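Local coordinates for electron transfer flavoprotein, alpha subunit (Thermotoga maritima, PDB 7KOE) that probably transfers electrons through bound FAD as the alpha subunit of an electron transfer flavoprotein complex that includes a ferredoxin-like protein, at residues K265-V270 against V285-S290; V207-A212 against H258-T263; L66-R71 against E184-G189. All blocks are in the same frame, centred on the assembly; numbering follows the deposited sequence.

Interaction 1: residues K265-V270 against V285-S290; sequences KTVRPV and VGIKES
Thr266 and Val267 both meet the carbonyl O of Gly286, which takes a weak, bent hydrogen bond from Val267 N at 2.8 Å. The methyl CG2 of Thr266 comes near that same oxygen, put there by a first torsion that turns CG2 anti to the backbone N while OG1 stays beside the N. The CA atoms of Thr266 and Gly286 lie 3.9 Å apart. Val267 CG2 reaches past the carbonyl to Ile287 CG2, 4.0 Å away, in an apolar contact. Farther along, Arg268 CG, anti to the backbone N (chi1 -161°), lies 3.3 Å from Glu289 O and also meets Glu289 CB; the bends of this side chain come further out. The guanidinium and carboxylate planes are 60° apart, and Arg268 NE stays 4.3 Å from Glu289 OE1, beyond a salt bridge; Glu289 OE2 instead pairs with Arg164. Pro269 CD packs on Ser290 CB at 3.6 Å. Behind this first shell, residues 287-290 form a type I beta turn in which Ile287 O accepts both Ser290 N and Ser290 OG, the latter almost in line with the C=O bond, fixing the serine's rotation. The contact joins the loop entering strand 271-275 to the loop between helix 281-284 and strand 293-296; Val267 and Ile287 pack on Tyr272 of the first strand, while Val267 and Pro269 touch Val215 of strand 214-218.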
loop_
_atom_site.group_PDB
_atom_site.type_symbol
_atom_site.label_atom_id
_atom_site.label_comp_id
_atom_site.label_asym_id
_atom_site.label_seq_id
_atom_site.Cartn_x
_atom_site.Cartn_y
_atom_site.Cartn_z
ATOM N N LYS B 265 -21.857 -1.110 -38.488
ATOM C CA LYS B 265 -22.942 -0.318 -37.931
ATOM C C LYS B 265 -23.418 -0.965 -36.643
ATOM O O LYS B 265 -23.593 -2.184 -36.579
ATOM C CB LYS B 265 -24.096 -0.188 -38.922
ATOM C CG LYS B 265 -23.745 0.642 -40.144
ATOM C CD LYS B 265 -24.737 0.436 -41.269
ATOM C CE LYS B 265 -24.366 1.260 -42.489
ATOM N NZ LYS B 265 -25.328 1.068 -43.607
ATOM N N THR B 266 -23.604 -0.147 -35.613
ATOM C CA THR B 266 -24.109 -0.618 -34.330
ATOM C C THR B 266 -25.629 -0.634 -34.404
ATOM O O THR B 266 -26.269 0.420 -34.485
ATOM C CB THR B 266 -23.613 0.267 -33.191
ATOM O OG1 THR B 266 -22.197 0.107 -33.051
ATOM C CG2 THR B 266 -24.279 -0.119 -31.885
ATOM N N VAL B 267 -26.203 -1.825 -34.401
ATOM C CA VAL B 267 -27.645 -1.967 -34.514
ATOM C C VAL B 267 -28.283 -1.794 -33.143
ATOM O O VAL B 267 -27.669 -2.051 -32.102
ATOM C CB VAL B 267 -28.011 -3.327 -35.150
ATOM C CG1 VAL B 267 -27.348 -3.472 -36.485
ATOM C CG2 VAL B 267 -27.594 -4.482 -34.268
ATOM N N ARG B 268 -29.518 -1.308 -33.140
ATOM C CA ARG B 268 -30.371 -1.341 -31.951
ATOM C C ARG B 268 -31.779 -1.757 -32.356
ATOM O O ARG B 268 -32.704 -0.936 -32.381
ATOM C CB ARG B 268 -30.373 0.020 -31.252
ATOM C CG ARG B 268 -30.844 -0.012 -29.814
ATOM C CD ARG B 268 -31.625 1.239 -29.477
ATOM N NE ARG B 268 -30.995 2.430 -30.036
ATOM C CZ ARG B 268 -31.623 3.583 -30.243
ATOM N NH1 ARG B 268 -32.908 3.704 -29.938
ATOM N NH2 ARG B 268 -30.966 4.613 -30.757
ATOM N N PRO B 269 -31.983 -3.043 -32.702
ATOM C CA PRO B 269 -33.344 -3.499 -32.972
ATOM C C PRO B 269 -34.004 -4.003 -31.703
ATOM O O PRO B 269 -33.417 -3.917 -30.621
ATOM C CB PRO B 269 -33.123 -4.625 -33.981
ATOM C CG PRO B 269 -31.883 -5.249 -33.516
ATOM C CD PRO B 269 -31.031 -4.148 -32.919
ATOM N N VAL B 270 -35.229 -4.523 -31.811
ATOM C CA VAL B 270 -35.818 -5.244 -30.693
ATOM C C VAL B 270 -35.611 -6.742 -30.822
ATOM O O VAL B 270 -35.957 -7.490 -29.898
ATOM C CB VAL B 270 -37.321 -4.931 -30.548
ATOM C CG1 VAL B 270 -37.530 -3.438 -30.386
ATOM C CG2 VAL B 270 -38.100 -5.469 -31.727
ATOM N N VAL B 285 -20.221 -6.095 -30.140
ATOM C CA VAL B 285 -20.231 -4.741 -29.593
ATOM C C VAL B 285 -21.190 -3.842 -30.357
ATOM O O VAL B 285 -21.477 -2.723 -29.914
ATOM C CB VAL B 285 -18.790 -4.190 -29.585
ATOM C CG1 VAL B 285 -18.363 -3.769 -30.973
ATOM C CG2 VAL B 285 -18.597 -3.080 -28.547
ATOM N N GLY B 286 -21.723 -4.307 -31.480
ATOM C CA GLY B 286 -22.715 -3.542 -32.203
ATOM C C GLY B 286 -24.125 -4.049 -31.993
ATOM O O GLY B 286 -25.084 -3.399 -32.412
ATOM N N ILE B 287 -24.272 -5.204 -31.344
ATOM C CA ILE B 287 -25.582 -5.815 -31.140
ATOM C C ILE B 287 -26.004 -5.840 -29.683
ATOM O O ILE B 287 -27.144 -6.237 -29.396
ATOM C CB ILE B 287 -25.636 -7.247 -31.710
ATOM C CG1 ILE B 287 -24.898 -8.217 -30.797
ATOM C CG2 ILE B 287 -24.987 -7.293 -33.058
ATOM C CD1 ILE B 287 -25.060 -9.662 -31.184
ATOM N N LYS B 288 -25.137 -5.436 -28.753
ATOM C CA LYS B 288 -25.430 -5.566 -27.329
ATOM C C LYS B 288 -26.468 -4.569 -26.832
ATOM O O LYS B 288 -26.980 -4.742 -25.722
ATOM C CB LYS B 288 -24.143 -5.415 -26.516
ATOM C CG LYS B 288 -23.437 -4.087 -26.707
ATOM C CD LYS B 288 -22.337 -3.896 -25.677
ATOM C CE LYS B 288 -21.292 -4.996 -25.771
ATOM N NZ LYS B 288 -20.160 -4.764 -24.834
ATOM N N GLU B 289 -26.794 -3.544 -27.611
ATOM C CA GLU B 289 -27.838 -2.597 -27.251
ATOM C C GLU B 289 -29.220 -3.053 -27.696
ATOM O O GLU B 289 -30.190 -2.310 -27.523
ATOM C CB GLU B 289 -27.528 -1.221 -27.850
ATOM C CG GLU B 289 -27.858 -0.046 -26.944
ATOM C CD GLU B 289 -27.478 1.288 -27.562
ATOM O OE1 GLU B 289 -27.058 1.304 -28.739
ATOM O OE2 GLU B 289 -27.601 2.322 -26.873
ATOM N N SER B 290 -29.337 -4.252 -28.261
ATOM C CA SER B 290 -30.614 -4.760 -28.729
ATOM C C SER B 290 -31.437 -5.291 -27.560
ATOM O O SER B 290 -31.049 -5.198 -26.392
ATOM C CB SER B 290 -30.408 -5.851 -29.773
ATOM O OG SER B 290 -29.844 -7.007 -29.195
#

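Interaction 2: residues V207-A212 against H258-T263; sequences VNLEYA and HQVGQT. With FAD (flavin-adenine dinucleotide), chain J.
Val207 sets both its methyls against the imidazole of His258. CG1 sits over the ring, 4.2 Å from its centroid and 9° off the normal, a CH-pi contact, while CG2 comes to 3.4 Å from His258 NE2. The first torsion of Val207 (chi1 178°) places CG1 anti to the backbone N and CG2 beside it, bringing the pair of methyls to the ring. The other ring nitrogen, His258 ND1, is hydrogen-bonded to Val242 O, which limits how the ring can turn. Next to it, Leu209 CD2 touches both the carbonyl C of His258, at 3.6 Å, and Val260 CG2, at 3.8 Å. An alanine in place of His258 is likely to strip the Val207 methyls of the ring they cover and leave Val242 O without its side-chain donor. This apolar part is compact but small, and no hydrogen bond crosses it. By contrast, residues 208 and 210-212 curl away from 258-263, and the polar ends of Asn208 and Tyr211 bond to Arg177 and Lys133 of the Electron transfer flavoprotein chain. Past Val260 the second segment turns to FAD: Val260 O accepts FAD N3 at 2.8 Å, and Thr263 N gives a weak bond to FAD O4. Gly261 passes so near FAD N3 that a CB would clash. The contact packs against strand 241-244, whose Glu241 touches Val207, Leu209 and His258, with His283 of helix 281-284 against Val260.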
loop_
_atom_site.group_PDB
_atom_site.type_symbol
_atom_site.label_atom_id
_atom_site.label_comp_id
_atom_site.label_asym_id
_atom_site.label_seq_id
_atom_site.Cartn_x
_atom_site.Cartn_y
_atom_site.Cartn_z
ATOM N N VAL B 207 -30.421 0.970 -47.160
ATOM C CA VAL B 207 -30.044 0.097 -46.057
ATOM C C VAL B 207 -30.153 0.908 -44.778
ATOM O O VAL B 207 -29.476 1.931 -44.630
ATOM C CB VAL B 207 -28.621 -0.450 -46.236
ATOM C CG1 VAL B 207 -28.240 -1.324 -45.054
ATOM C CG2 VAL B 207 -28.500 -1.202 -47.547
ATOM N N ASN B 208 -31.000 0.470 -43.853
ATOM C CA ASN B 208 -31.194 1.239 -42.620
ATOM C C ASN B 208 -30.202 0.800 -41.549
ATOM O O ASN B 208 -29.299 1.557 -41.184
ATOM C CB ASN B 208 -32.633 1.089 -42.133
ATOM C CG ASN B 208 -33.639 1.328 -43.230
ATOM O OD1 ASN B 208 -33.566 2.325 -43.945
ATOM N ND2 ASN B 208 -34.583 0.409 -43.378
ATOM N N LEU B 209 -30.357 -0.428 -41.050
ATOM C CA LEU B 209 -29.463 -1.122 -40.121
ATOM C C LEU B 209 -29.200 -0.380 -38.800
ATOM O O LEU B 209 -28.353 -0.809 -38.020
ATOM C CB LEU B 209 -28.135 -1.471 -40.802
ATOM C CG LEU B 209 -27.510 -2.820 -40.454
ATOM C CD1 LEU B 209 -28.454 -3.950 -40.768
ATOM C CD2 LEU B 209 -26.228 -2.985 -41.213
ATOM N N GLU B 210 -29.886 0.723 -38.517
ATOM C CA GLU B 210 -29.961 1.255 -37.163
ATOM C C GLU B 210 -31.377 1.562 -36.737
ATOM O O GLU B 210 -31.648 1.603 -35.532
ATOM C CB GLU B 210 -29.138 2.544 -36.998
ATOM C CG GLU B 210 -27.638 2.423 -37.142
ATOM C CD GLU B 210 -27.153 2.818 -38.517
ATOM O OE1 GLU B 210 -27.981 3.274 -39.329
ATOM O OE2 GLU B 210 -25.943 2.694 -38.775
ATOM N N TYR B 211 -32.283 1.784 -37.683
ATOM C CA TYR B 211 -33.672 2.108 -37.411
ATOM C C TYR B 211 -34.586 0.998 -37.900
ATOM O O TYR B 211 -35.764 1.236 -38.180
ATOM C CB TYR B 211 -34.029 3.448 -38.055
ATOM C CG TYR B 211 -32.982 4.513 -37.809
ATOM C CD1 TYR B 211 -32.972 5.242 -36.627
ATOM C CD2 TYR B 211 -31.996 4.781 -38.752
ATOM C CE1 TYR B 211 -32.013 6.209 -36.395
ATOM C CE2 TYR B 211 -31.032 5.735 -38.522
ATOM C CZ TYR B 211 -31.051 6.450 -37.349
ATOM O OH TYR B 211 -30.093 7.407 -37.130
ATOM N N ALA B 212 -34.050 -0.199 -38.027
ATOM C CA ALA B 212 -34.789 -1.410 -38.343
ATOM C C ALA B 212 -35.171 -2.122 -37.054
ATOM O O ALA B 212 -34.317 -2.293 -36.177
ATOM C CB ALA B 212 -33.962 -2.338 -39.216
ATOM N N HIS B 258 -24.023 -3.452 -45.181
ATOM C CA HIS B 258 -24.788 -4.389 -44.376
ATOM C C HIS B 258 -23.995 -4.934 -43.199
ATOM O O HIS B 258 -24.458 -5.860 -42.532
ATOM C CB HIS B 258 -25.260 -5.552 -45.248
ATOM C CG HIS B 258 -26.351 -5.180 -46.196
ATOM N ND1 HIS B 258 -27.679 -5.434 -45.937
ATOM C CD2 HIS B 258 -26.314 -4.567 -47.401
ATOM C CE1 HIS B 258 -28.415 -4.999 -46.944
ATOM N NE2 HIS B 258 -27.610 -4.470 -47.847
ATOM N N GLN B 259 -22.817 -4.381 -42.925
ATOM C CA GLN B 259 -21.938 -4.943 -41.913
ATOM C C GLN B 259 -22.291 -4.413 -40.533
ATOM O O GLN B 259 -22.539 -3.219 -40.351
ATOM C CB GLN B 259 -20.484 -4.624 -42.235
ATOM C CG GLN B 259 -19.495 -5.518 -41.531
ATOM C CD GLN B 259 -18.104 -4.954 -41.556
ATOM O OE1 GLN B 259 -17.480 -4.862 -42.609
ATOM N NE2 GLN B 259 -17.610 -4.559 -40.399
ATOM N N VAL B 260 -22.304 -5.315 -39.558
ATOM C CA VAL B 260 -22.715 -5.018 -38.194
ATOM C C VAL B 260 -21.531 -5.284 -37.278
ATOM O O VAL B 260 -20.915 -6.351 -37.350
ATOM C CB VAL B 260 -23.931 -5.868 -37.780
ATOM C CG1 VAL B 260 -24.274 -5.644 -36.330
ATOM C CG2 VAL B 260 -25.124 -5.549 -38.655
ATOM N N GLY B 261 -21.206 -4.313 -36.431
ATOM C CA GLY B 261 -20.188 -4.537 -35.430
ATOM C C GLY B 261 -19.410 -3.299 -35.044
ATOM O O GLY B 261 -19.967 -2.202 -34.970
ATOM N N GLN B 262 -18.111 -3.474 -34.797
ATOM C CA GLN B 262 -17.278 -2.368 -34.340
ATOM C C GLN B 262 -17.000 -1.387 -35.469
ATOM O O GLN B 262 -17.283 -0.191 -35.352
ATOM C CB GLN B 262 -15.975 -2.909 -33.760
ATOM C CG GLN B 262 -14.919 -1.860 -33.543
ATOM C CD GLN B 262 -13.793 -2.363 -32.688
ATOM O OE1 GLN B 262 -12.897 -3.052 -33.165
ATOM N NE2 GLN B 262 -13.831 -2.025 -31.411
ATOM N N THR B 263 -16.437 -1.876 -36.571
ATOM C CA THR B 263 -16.158 -1.049 -37.736
ATOM C C THR B 263 -17.250 -1.159 -38.788
ATOM O O THR B 263 -17.007 -0.902 -39.970
ATOM C CB THR B 263 -14.803 -1.409 -38.336
ATOM O OG1 THR B 263 -14.812 -2.777 -38.755
ATOM C CG2 THR B 263 -13.704 -1.203 -37.317
HETATM P PA FAD J . -16.713 -17.047 -37.959
HETATM O O1A FAD J . -15.951 -17.987 -38.806
HETATM O O2A FAD J . -15.956 -16.589 -36.723
HETATM O O5B FAD J . -18.086 -17.646 -37.612
HETATM C C5B FAD J . -18.505 -18.914 -38.155
HETATM C C4B FAD J . -19.554 -19.501 -37.249
HETATM O O4B FAD J . -20.607 -20.087 -38.047
HETATM C C3B FAD J . -19.058 -20.601 -36.311
HETATM O O3B FAD J . -19.613 -20.443 -35.011
HETATM C C2B FAD J . -19.552 -21.879 -36.993
HETATM O O2B FAD J . -19.792 -22.923 -36.059
HETATM C C1B FAD J . -20.866 -21.392 -37.589
HETATM N N9A FAD J . -21.354 -22.191 -38.705
HETATM C C8A FAD J . -20.607 -22.912 -39.597
HETATM N N7A FAD J . -21.316 -23.544 -40.501
HETATM C C5A FAD J . -22.624 -23.217 -40.178
HETATM C C6A FAD J . -23.862 -23.567 -40.752
HETATM N N6A FAD J . -23.988 -24.360 -41.820
HETATM N N1A FAD J . -24.981 -23.068 -40.183
HETATM C C2A FAD J . -24.863 -22.274 -39.117
HETATM N N3A FAD J . -23.754 -21.874 -38.493
HETATM C C4A FAD J . -22.662 -22.385 -39.073
HETATM N N1 FAD J . -16.565 -8.293 -37.470
HETATM C C2 FAD J . -17.828 -7.853 -37.716
HETATM O O2 FAD J . -18.737 -8.639 -37.960
HETATM N N3 FAD J . -18.105 -6.510 -37.680
HETATM C C4 FAD J . -17.215 -5.517 -37.415
HETATM O O4 FAD J . -17.575 -4.342 -37.414
HETATM C C4X FAD J . -15.874 -5.985 -37.167
HETATM N N5 FAD J . -14.975 -5.110 -36.909
HETATM C C5X FAD J . -13.697 -5.545 -36.669
HETATM C C6 FAD J . -12.720 -4.601 -36.391
HETATM C C7 FAD J . -11.412 -4.986 -36.139
HETATM C C7M FAD J . -10.381 -3.933 -35.842
HETATM C C8 FAD J . -11.072 -6.347 -36.161
HETATM C C8M FAD J . -9.673 -6.800 -35.882
HETATM C C9 FAD J . -12.048 -7.296 -36.437
HETATM C C9A FAD J . -13.353 -6.902 -36.694
HETATM N N10 FAD J . -14.373 -7.832 -36.953
HETATM C C10 FAD J . -15.646 -7.403 -37.218
HETATM C "C1'" FAD J . -14.070 -9.267 -37.044
HETATM C "C2'" FAD J . -14.346 -10.052 -35.770
HETATM O "O2'" FAD J . -13.247 -9.935 -34.867
HETATM C "C3'" FAD J . -14.534 -11.522 -36.137
HETATM O "O3'" FAD J . -13.297 -12.026 -36.629
HETATM C "C4'" FAD J . -15.606 -11.759 -37.198
HETATM O "O4'" FAD J . -16.835 -11.163 -36.783
HETATM C "C5'" FAD J . -15.835 -13.223 -37.493
HETATM O "O5'" FAD J . -17.005 -13.345 -38.326
HETATM P P FAD J . -17.967 -14.580 -38.207
HETATM O O1P FAD J . -19.134 -14.321 -39.162
HETATM O O2P FAD J . -18.315 -14.853 -36.825
HETATM O O3P FAD J . -17.106 -15.758 -38.790
#

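Interaction 3: residues L66-R71 against E184-G189; sequences LYVKNR and EEYDLG
Lys69 runs alongside Glu185, and its side chain can be traced atom by atom. CB lies 3.9 Å from Glu185 CA and about as far from Glu185 CG; CG, beside the backbone N, approaches Glu185 OE2 to 3.3 Å. The bend at chi2 carries CD over the centre of the Tyr67 ring, 3.5 Å above its plane; those at chi3 and chi4 turn CE and NZ to the carboxylate. NZ ends in a salt bridge to Glu185 OE2 at 2.9 Å, arriving nearly along the C-O bond; a second acid, Glu48, makes a long, weak ion pair with it. The backbones also pair: Lys69 N donates to Glu184 O at 3.0 Å, and Tyr186 N donates to Lys69 O at 2.8 Å. Toward Met88 of helix 87-90, Val68 CG1 packs on Tyr186 CB at 3.7 Å, the two side chains pointing the same way. Beyond the strands, Asn70 ND2 meets Leu188 CD1. The two parallel strands, 65-69 and outermost 181-185, form one border of the seven-stranded parallel sheet of the HUP-type electron transfer flavoprotein domain.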
loop_
_atom_site.group_PDB
_atom_site.type_symbol
_atom_site.label_atom_id
_atom_site.label_comp_id
_atom_site.label_asym_id
_atom_site.label_seq_id
_atom_site.Cartn_x
_atom_site.Cartn_y
_atom_site.Cartn_z
ATOM N N LEU B 66 -54.616 17.513 -24.010
ATOM C CA LEU B 66 -54.566 18.816 -24.664
ATOM C C LEU B 66 -54.515 18.561 -26.164
ATOM O O LEU B 66 -53.460 18.253 -26.719
ATOM C CB LEU B 66 -53.367 19.617 -24.176
ATOM C CG LEU B 66 -53.094 20.960 -24.844
ATOM C CD1 LEU B 66 -54.300 21.871 -24.747
ATOM C CD2 LEU B 66 -51.881 21.604 -24.212
ATOM N N TYR B 67 -55.665 18.666 -26.821
ATOM C CA TYR B 67 -55.780 18.339 -28.239
ATOM C C TYR B 67 -55.718 19.645 -29.021
ATOM O O TYR B 67 -56.733 20.281 -29.298
ATOM C CB TYR B 67 -57.058 17.543 -28.484
ATOM C CG TYR B 67 -57.402 17.194 -29.921
ATOM C CD1 TYR B 67 -56.417 16.944 -30.868
ATOM C CD2 TYR B 67 -58.727 17.042 -30.306
ATOM C CE1 TYR B 67 -56.745 16.613 -32.171
ATOM C CE2 TYR B 67 -59.063 16.696 -31.601
ATOM C CZ TYR B 67 -58.067 16.490 -32.529
ATOM O OH TYR B 67 -58.398 16.153 -33.820
ATOM N N VAL B 68 -54.500 20.043 -29.378
ATOM C CA VAL B 68 -54.266 21.270 -30.131
ATOM C C VAL B 68 -54.709 21.054 -31.572
ATOM O O VAL B 68 -54.375 20.037 -32.190
ATOM C CB VAL B 68 -52.787 21.679 -30.050
ATOM C CG1 VAL B 68 -52.554 23.003 -30.746
ATOM C CG2 VAL B 68 -52.338 21.755 -28.603
ATOM N N LYS B 69 -55.462 22.007 -32.107
ATOM C CA LYS B 69 -56.137 21.856 -33.387
ATOM C C LYS B 69 -55.544 22.802 -34.417
ATOM O O LYS B 69 -55.586 24.024 -34.231
ATOM C CB LYS B 69 -57.632 22.135 -33.237
ATOM C CG LYS B 69 -58.214 21.613 -31.957
ATOM C CD LYS B 69 -58.557 20.160 -32.112
ATOM C CE LYS B 69 -59.686 19.958 -33.109
ATOM N NZ LYS B 69 -60.926 20.690 -32.725
ATOM N N ASN B 70 -55.014 22.235 -35.499
ATOM C CA ASN B 70 -54.736 22.983 -36.716
ATOM C C ASN B 70 -54.642 21.998 -37.873
ATOM O O ASN B 70 -54.331 20.821 -37.678
ATOM C CB ASN B 70 -53.454 23.812 -36.623
ATOM C CG ASN B 70 -53.485 25.009 -37.539
ATOM O OD1 ASN B 70 -54.449 25.204 -38.276
ATOM N ND2 ASN B 70 -52.445 25.829 -37.488
ATOM N N ARG B 71 -54.934 22.492 -39.078
ATOM C CA ARG B 71 -54.894 21.643 -40.262
ATOM C C ARG B 71 -53.469 21.376 -40.724
ATOM O O ARG B 71 -53.200 20.328 -41.322
ATOM C CB ARG B 71 -55.714 22.282 -41.389
ATOM C CG ARG B 71 -56.009 21.379 -42.586
ATOM C CD ARG B 71 -56.567 20.022 -42.168
ATOM N NE ARG B 71 -57.750 20.139 -41.319
ATOM C CZ ARG B 71 -58.998 20.172 -41.772
ATOM N NH1 ARG B 71 -59.239 20.094 -43.073
ATOM N NH2 ARG B 71 -60.008 20.280 -40.920
ATOM N N GLU B 184 -57.641 23.497 -28.169
ATOM C CA GLU B 184 -57.146 24.850 -28.389
ATOM C C GLU B 184 -56.941 24.988 -29.891
ATOM O O GLU B 184 -55.977 24.451 -30.444
ATOM C CB GLU B 184 -55.857 25.102 -27.609
ATOM C CG GLU B 184 -55.293 26.503 -27.775
ATOM C CD GLU B 184 -56.158 27.577 -27.143
ATOM O OE1 GLU B 184 -56.849 27.286 -26.144
ATOM O OE2 GLU B 184 -56.149 28.715 -27.656
ATOM N N GLU B 185 -57.860 25.683 -30.553
ATOM C CA GLU B 185 -57.798 25.837 -32.003
ATOM C C GLU B 185 -56.684 26.822 -32.327
ATOM O O GLU B 185 -56.876 28.041 -32.291
ATOM C CB GLU B 185 -59.139 26.301 -32.553
ATOM C CG GLU B 185 -60.088 25.158 -32.888
ATOM C CD GLU B 185 -60.761 24.576 -31.659
ATOM O OE1 GLU B 185 -61.061 25.339 -30.721
ATOM O OE2 GLU B 185 -61.004 23.350 -31.634
ATOM N N TYR B 186 -55.512 26.281 -32.637
ATOM C CA TYR B 186 -54.292 27.065 -32.729
ATOM C C TYR B 186 -54.246 27.855 -34.027
ATOM O O TYR B 186 -54.591 27.346 -35.097
ATOM C CB TYR B 186 -53.074 26.146 -32.640
ATOM C CG TYR B 186 -51.806 26.849 -32.237
ATOM C CD1 TYR B 186 -51.496 27.032 -30.897
ATOM C CD2 TYR B 186 -50.919 27.331 -33.188
ATOM C CE1 TYR B 186 -50.336 27.678 -30.517
ATOM C CE2 TYR B 186 -49.753 27.980 -32.815
ATOM C CZ TYR B 186 -49.472 28.150 -31.479
ATOM O OH TYR B 186 -48.317 28.791 -31.106
ATOM N N ASP B 187 -53.799 29.103 -33.925
ATOM C CA ASP B 187 -53.643 29.982 -35.069
ATOM C C ASP B 187 -52.161 30.277 -35.235
ATOM O O ASP B 187 -51.430 30.412 -34.249
ATOM C CB ASP B 187 -54.454 31.277 -34.877
ATOM C CG ASP B 187 -54.619 32.084 -36.166
ATOM O OD1 ASP B 187 -53.660 32.254 -36.953
ATOM O OD2 ASP B 187 -55.751 32.549 -36.403
ATOM N N LEU B 188 -51.724 30.347 -36.490
ATOM C CA LEU B 188 -50.355 30.687 -36.854
ATOM C C LEU B 188 -50.233 32.062 -37.493
ATOM O O LEU B 188 -49.311 32.812 -37.161
ATOM C CB LEU B 188 -49.801 29.632 -37.815
ATOM C CG LEU B 188 -49.585 28.249 -37.200
ATOM C CD1 LEU B 188 -49.277 27.217 -38.269
ATOM C CD2 LEU B 188 -48.465 28.294 -36.174
ATOM N N GLY B 189 -51.148 32.413 -38.395
ATOM C CA GLY B 189 -51.046 33.679 -39.091
ATOM C C GLY B 189 -50.014 33.612 -40.202
ATOM O O GLY B 189 -49.840 32.587 -40.870
#

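In the fold
Along the chain, interaction 3 comes first and lies within the electron transfer flavoprotein domain, and its second strand ends before interaction 2 opens; interaction 1 follows last. Interactions 1 and 2 are neighbours, their centres 8 Å apart, and touch through Lys265 N and Gln259 O and through Val267 CG1 against Leu209 O. Both are built from loops that precede strands 214-218, 271-275 and 293-296 of the five-stranded parallel sheet. Interaction 3 lies on the other side of the chain's centre, about 39 Å from either centre, at the border of the seven-stranded sheet. Two contacts thus lie in the FAD-binding domain near one flavin; the third lies in the other domain, which has an FAD pocket of its own.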